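Local coordinates for protein 3'3'-cGAMP-specific phosphodiesterase 3 (Vibrio cholerae O1 biovar El Tor str. N16961, PDB 5Z7C) that belongs to the HD-domain family and is a largely helical protein in which two regions of the chain match that family, at residues Arg310-Ser315 against Asp444-Ala449; Arg323-Leu328 against Arg405-Ala410. The protein carries 2 engineered substitutions. All blocks are in the same frame, centred on the assembly; numbering follows the deposited sequence.

Interaction 1 (Arg310-Ser315 against Asp444-Ala449)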
loop_
_atom_site.group_PDB
_atom_site.type_symbol
_atom_site.label_atom_id
_atom_site.label_comp_id
_atom_site.label_asym_id
_atom_site.label_seq_id
_atom_site.Cartn_x
_atom_site.Cartn_y
_atom_site.Cartn_z
ATOM N N ARG A 310 -18.898 -20.143 2.051
ATOM C CA ARG A 310 -19.248 -21.445 2.549
ATOM C C ARG A 310 -20.611 -21.817 2.043
ATOM O O ARG A 310 -20.890 -22.952 1.740
ATOM C CB ARG A 310 -19.242 -21.450 4.061
ATOM C CG ARG A 310 -17.907 -21.181 4.676
ATOM C CD ARG A 310 -17.958 -21.404 6.149
ATOM N NE ARG A 310 -16.744 -20.968 6.815
ATOM C CZ ARG A 310 -16.447 -21.275 8.062
ATOM N NH1 ARG A 310 -17.277 -21.998 8.778
ATOM N NH2 ARG A 310 -15.330 -20.854 8.599
ATOM N N GLN A 311 -21.481 -20.837 1.991
ATOM C CA GLN A 311 -22.821 -21.053 1.516
ATOM C C GLN A 311 -22.836 -21.461 0.067
ATOM O O GLN A 311 -23.667 -22.232 -0.347
ATOM C CB GLN A 311 -23.679 -19.833 1.747
ATOM C CG GLN A 311 -24.212 -19.748 3.139
ATOM C CD GLN A 311 -24.845 -21.023 3.604
ATOM O OE1 GLN A 311 -25.904 -21.397 3.145
ATOM N NE2 GLN A 311 -24.206 -21.691 4.529
ATOM N N LEU A 312 -21.908 -20.933 -0.706
ATOM C CA LEU A 312 -21.850 -21.205 -2.122
ATOM C C LEU A 312 -21.084 -22.457 -2.389
ATOM O O LEU A 312 -20.883 -22.822 -3.513
ATOM C CB LEU A 312 -21.181 -20.071 -2.846
ATOM C CG LEU A 312 -21.944 -18.778 -2.761
ATOM C CD1 LEU A 312 -21.290 -17.753 -3.587
ATOM C CD2 LEU A 312 -23.320 -19.017 -3.221
ATOM N N ALA A 313 -20.650 -23.112 -1.342
ATOM C CA ALA A 313 -19.921 -24.337 -1.503
ATOM C C ALA A 313 -18.677 -24.148 -2.339
ATOM O O ALA A 313 -18.339 -24.976 -3.156
ATOM C CB ALA A 313 -20.798 -25.351 -2.104
ATOM N N ILE A 314 -17.992 -23.044 -2.120
ATOM C CA ILE A 314 -16.715 -22.806 -2.741
ATOM C C ILE A 314 -15.657 -23.678 -2.089
ATOM O O ILE A 314 -15.768 -24.044 -0.939
ATOM C CB ILE A 314 -16.391 -21.317 -2.753
ATOM C CG1 ILE A 314 -17.123 -20.672 -3.903
ATOM C CG2 ILE A 314 -14.936 -21.057 -2.935
ATOM C CD1 ILE A 314 -17.668 -19.386 -3.599
ATOM N N SER A 315 -14.638 -24.011 -2.860
ATOM C CA SER A 315 -13.613 -24.945 -2.444
ATOM C C SER A 315 -12.738 -24.335 -1.404
ATOM O O SER A 315 -12.676 -23.142 -1.298
ATOM C CB SER A 315 -12.734 -25.300 -3.616
ATOM O OG SER A 315 -11.993 -24.176 -4.019
ATOM N N ASP A 444 -25.779 -8.422 -6.296
ATOM C CA ASP A 444 -25.874 -9.717 -6.867
ATOM C C ASP A 444 -26.915 -10.289 -6.012
ATOM O O ASP A 444 -27.321 -9.667 -5.063
ATOM C CB ASP A 444 -24.625 -10.526 -6.699
ATOM C CG ASP A 444 -24.708 -11.797 -7.430
ATOM O OD1 ASP A 444 -25.356 -11.797 -8.470
ATOM O OD2 ASP A 444 -24.169 -12.799 -6.981
ATOM N N PRO A 445 -27.331 -11.494 -6.345
ATOM C CA PRO A 445 -28.369 -12.158 -5.598
ATOM C C PRO A 445 -28.089 -13.622 -5.397
ATOM O O PRO A 445 -28.910 -14.296 -4.830
ATOM C CB PRO A 445 -29.556 -12.001 -6.513
ATOM C CG PRO A 445 -29.006 -12.060 -7.832
ATOM C CD PRO A 445 -27.610 -11.564 -7.785
ATOM N N GLU A 446 -26.957 -14.126 -5.842
ATOM C CA GLU A 446 -26.645 -15.494 -5.532
ATOM C C GLU A 446 -25.925 -15.390 -4.234
ATOM O O GLU A 446 -25.952 -16.272 -3.403
ATOM C CB GLU A 446 -25.752 -16.077 -6.595
ATOM C CG GLU A 446 -25.444 -17.508 -6.377
ATOM C CD GLU A 446 -24.602 -18.061 -7.468
ATOM O OE1 GLU A 446 -24.235 -17.298 -8.370
ATOM O OE2 GLU A 446 -24.307 -19.264 -7.428
ATOM N N CYS A 447 -25.301 -14.245 -4.081
ATOM C CA CYS A 447 -24.503 -13.952 -2.952
ATOM C C CYS A 447 -25.403 -13.445 -1.899
ATOM O O CYS A 447 -25.314 -13.858 -0.768
ATOM C CB CYS A 447 -23.500 -12.885 -3.331
ATOM S SG CYS A 447 -22.284 -13.511 -4.413
ATOM N N PHE A 448 -26.297 -12.550 -2.264
ATOM C CA PHE A 448 -27.190 -12.015 -1.269
ATOM C C PHE A 448 -27.918 -13.108 -0.552
ATOM O O PHE A 448 -28.118 -13.041 0.627
ATOM C CB PHE A 448 -28.217 -11.103 -1.863
ATOM C CG PHE A 448 -29.301 -10.784 -0.915
ATOM C CD1 PHE A 448 -29.195 -9.712 -0.073
ATOM C CD2 PHE A 448 -30.407 -11.585 -0.826
ATOM C CE1 PHE A 448 -30.178 -9.436 0.817
ATOM C CE2 PHE A 448 -31.386 -11.304 0.063
ATOM C CZ PHE A 448 -31.269 -10.232 0.883
ATOM N N ALA A 449 -28.329 -14.126 -1.269
ATOM C CA ALA A 449 -28.999 -15.224 -0.636
ATOM C C ALA A 449 -28.055 -15.954 0.258
ATOM O O ALA A 449 -28.392 -16.332 1.355
ATOM C CB ALA A 449 -29.509 -16.144 -1.672
#
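Leu312 meets Glu446 and Cys447 with the two methyl groups at its end. It is the main residue of a small, largely apolar contact of 126 Å². CD2 of Leu312 lies 3.8 Å from the backbone O of Glu446 and 4.1 Å from CG of the same residue. The other methyl, CD1 of Leu312, comes within 4.4 Å of SG of Cys447. Glu446 thus touches with its backbone carbonyl and the aliphatic root of its side chain. Its CG is anti to the backbone N (chi1 -177°), which brings that carbon to Leu312 although the CB of Glu446 does not aim at it. Cys447 turns its CB away and meets Leu312 with its sulfur. OD2 of Asp444 takes two weak hydrogen bonds, from N of Glu446 and N of Cys447, at the start of helix 446-456.

Ile406 of helix 397-416 and Ala450 of helix 446-456 also touch Leu312. Residues 310-315 turn sharply after Leu312. Ala313 has positive phi (58°), and N of Ala313 bonds back to O of Arg310 at 3.1 Å. Helix 297-311 thus ends in a Schellman motif, whose leucine packs on the first turn of helix 446-456 within the all-helical HD domain.

Interaction 2 (Arg323-Leu328 against Arg405-Ala410)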
loop_
_atom_site.group_PDB
_atom_site.type_symbol
_atom_site.label_atom_id
_atom_site.label_comp_id
_atom_site.label_asym_id
_atom_site.label_seq_id
_atom_site.Cartn_x
_atom_site.Cartn_y
_atom_site.Cartn_z
ATOM N N ARG A 323 -10.173 -14.912 1.309
ATOM C CA ARG A 323 -9.864 -14.257 2.545
ATOM C C ARG A 323 -8.720 -13.302 2.475
ATOM O O ARG A 323 -8.766 -12.279 3.068
ATOM C CB ARG A 323 -9.639 -15.284 3.623
ATOM C CG ARG A 323 -10.876 -16.003 3.962
ATOM C CD ARG A 323 -10.715 -16.854 5.144
ATOM N NE ARG A 323 -9.786 -17.930 4.906
ATOM C CZ ARG A 323 -10.132 -19.162 4.574
ATOM N NH1 ARG A 323 -11.388 -19.486 4.415
ATOM N NH2 ARG A 323 -9.212 -20.068 4.386
ATOM N N ARG A 324 -7.655 -13.670 1.805
ATOM C CA ARG A 324 -6.576 -12.746 1.569
ATOM C C ARG A 324 -7.002 -11.620 0.692
ATOM O O ARG A 324 -6.670 -10.498 0.922
ATOM C CB ARG A 324 -5.408 -13.460 0.953
ATOM C CG ARG A 324 -5.152 -14.765 1.573
ATOM C CD ARG A 324 -3.804 -15.266 1.211
ATOM N NE ARG A 324 -3.323 -16.195 2.209
ATOM C CZ ARG A 324 -2.776 -17.359 1.932
ATOM N NH1 ARG A 324 -2.650 -17.739 0.690
ATOM N NH2 ARG A 324 -2.372 -18.138 2.900
ATOM N N ALA A 325 -7.752 -11.938 -0.323
ATOM C CA ALA A 325 -8.152 -10.961 -1.284
ATOM C C ALA A 325 -8.964 -9.926 -0.586
ATOM O O ALA A 325 -8.950 -8.784 -0.952
ATOM C CB ALA A 325 -8.943 -11.597 -2.341
ATOM N N ALA A 326 -9.717 -10.346 0.408
ATOM C CA ALA A 326 -10.630 -9.454 1.080
ATOM C C ALA A 326 -9.912 -8.350 1.777
ATOM O O ALA A 326 -10.326 -7.224 1.723
ATOM C CB ALA A 326 -11.450 -10.208 2.043
ATOM N N LEU A 327 -8.856 -8.685 2.485
ATOM C CA LEU A 327 -7.997 -7.688 3.053
ATOM C C LEU A 327 -7.275 -6.876 2.002
ATOM O O LEU A 327 -7.218 -5.677 2.083
ATOM C CB LEU A 327 -7.002 -8.355 3.978
ATOM C CG LEU A 327 -5.719 -7.609 4.276
ATOM C CD1 LEU A 327 -6.009 -6.200 4.543
ATOM C CD2 LEU A 327 -4.946 -8.197 5.383
ATOM N N LEU A 328 -6.714 -7.529 1.008
ATOM C CA LEU A 328 -5.903 -6.826 0.045
ATOM C C LEU A 328 -6.634 -5.797 -0.771
ATOM O O LEU A 328 -6.084 -4.771 -1.067
ATOM C CB LEU A 328 -5.165 -7.779 -0.869
ATOM C CG LEU A 328 -4.135 -8.694 -0.233
ATOM C CD1 LEU A 328 -3.411 -9.464 -1.260
ATOM C CD2 LEU A 328 -3.201 -7.981 0.652
ATOM N N ARG A 405 -18.060 -10.400 -6.916
ATOM C CA ARG A 405 -19.394 -10.379 -6.402
ATOM C C ARG A 405 -19.449 -10.759 -4.947
ATOM O O ARG A 405 -20.148 -10.122 -4.198
ATOM C CB ARG A 405 -20.295 -11.266 -7.239
ATOM C CG ARG A 405 -21.130 -10.473 -8.196
ATOM C CD ARG A 405 -21.267 -11.153 -9.515
ATOM N NE ARG A 405 -21.406 -12.586 -9.372
ATOM C CZ ARG A 405 -20.922 -13.460 -10.233
ATOM N NH1 ARG A 405 -20.271 -13.039 -11.293
ATOM N NH2 ARG A 405 -21.085 -14.750 -10.035
ATOM N N ILE A 406 -18.734 -11.791 -4.547
ATOM C CA ILE A 406 -18.778 -12.154 -3.164
ATOM C C ILE A 406 -18.219 -11.065 -2.296
ATOM O O ILE A 406 -18.857 -10.639 -1.375
ATOM C CB ILE A 406 -17.937 -13.373 -2.948
ATOM C CG1 ILE A 406 -18.485 -14.507 -3.779
ATOM C CG2 ILE A 406 -17.932 -13.788 -1.512
ATOM C CD1 ILE A 406 -17.820 -15.796 -3.536
ATOM N N ILE A 407 -17.017 -10.633 -2.580
ATOM C CA ILE A 407 -16.361 -9.676 -1.741
ATOM C C ILE A 407 -17.141 -8.404 -1.719
ATOM O O ILE A 407 -17.225 -7.744 -0.719
ATOM C CB ILE A 407 -14.938 -9.454 -2.216
ATOM C CG1 ILE A 407 -14.131 -10.690 -1.905
ATOM C CG2 ILE A 407 -14.296 -8.293 -1.537
ATOM C CD1 ILE A 407 -12.798 -10.645 -2.414
ATOM N N THR A 408 -17.678 -8.037 -2.854
ATOM C CA THR A 408 -18.410 -6.800 -2.960
ATOM C C THR A 408 -19.654 -6.835 -2.106
ATOM O O THR A 408 -19.995 -5.878 -1.443
ATOM C CB THR A 408 -18.767 -6.546 -4.393
ATOM O OG1 THR A 408 -19.553 -7.641 -4.865
ATOM C CG2 THR A 408 -17.529 -6.474 -5.195
ATOM N N THR A 409 -20.319 -7.970 -2.118
ATOM C CA THR A 409 -21.517 -8.152 -1.355
ATOM C C THR A 409 -21.187 -7.992 0.103
ATOM O O THR A 409 -21.912 -7.383 0.831
ATOM C CB THR A 409 -22.079 -9.536 -1.621
ATOM O OG1 THR A 409 -22.625 -9.559 -2.935
ATOM C CG2 THR A 409 -23.172 -9.882 -0.675
ATOM N N ALA A 410 -20.075 -8.546 0.522
ATOM C CA ALA A 410 -19.650 -8.422 1.883
ATOM C C ALA A 410 -19.379 -6.999 2.190
ATOM O O ALA A 410 -19.660 -6.528 3.246
ATOM C CB ALA A 410 -18.426 -9.193 2.074
#
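Ile407 lays its CD1 methyl over one face of the flat peptide that joins Ala325 to Ala326. CD1 of Ile407 is 4.2 Å from N of Ala326 and sits almost straight above that atom. No ring or other planar side chain takes part in the contact. This is helix-on-helix packing inside the HD domain, between helix 316-328 and helix 397-416.

The same CD1 of Ile407 is 4.0 Å from CB of Ala325, which points toward the other helix. Ala326 is the next residue, and its CA is 6.4 Å from CA of Ile407. The small alanines let the backbones come this near. Ile407 is the one long side chain between them. Its CG1 stands anti to the carbonyl carbon (chi1 -71°), and chi2 is near 180°, which extends the branch to the opposite helix. All three touching residues are buried, yet the area involved is small, 95 Å².

The contact lies just before His329, probably the histidine that gives the HD signature its name. Ile407 also touches His329, whose ND1 is hydrogen-bonded to O of Ala326 in the last turn of helix 316-328.

On the far side of helix 397-416, Thr409 packs on Leu451 of helix 446-456. Its hydroxyl is turned back onto its own helix. A second flat group, the peptide carbonyl of Arg405, is gripped there from opposite faces. N of Thr409 approaches O of Arg405 from one face at 3.0 Å. OG1 of Thr409 donates to O of Arg405 from the other at 2.8 Å, tilted 27° from the carbonyl plane.

How the interactions relate
From the N terminus, the chain passes the end of helix 297-311, turns, and enters helix 316-328. It then reaches helix 397-416 and closes interaction 2. Further on, at the start of helix 446-456, it returns to the turn after helix 297-311 and closes interaction 1. The loop of interaction 2 therefore lies wholly within that of interaction 1. The two centres are 12 Å apart. Helix 397-416 joins them. On it, CD1 of Ile406 packs 3.6 Å from CD1 of Ile314. OG1 of Thr409 is 3.5 Å from CB of Cys447. Together the contacts bind four helices of one HD domain.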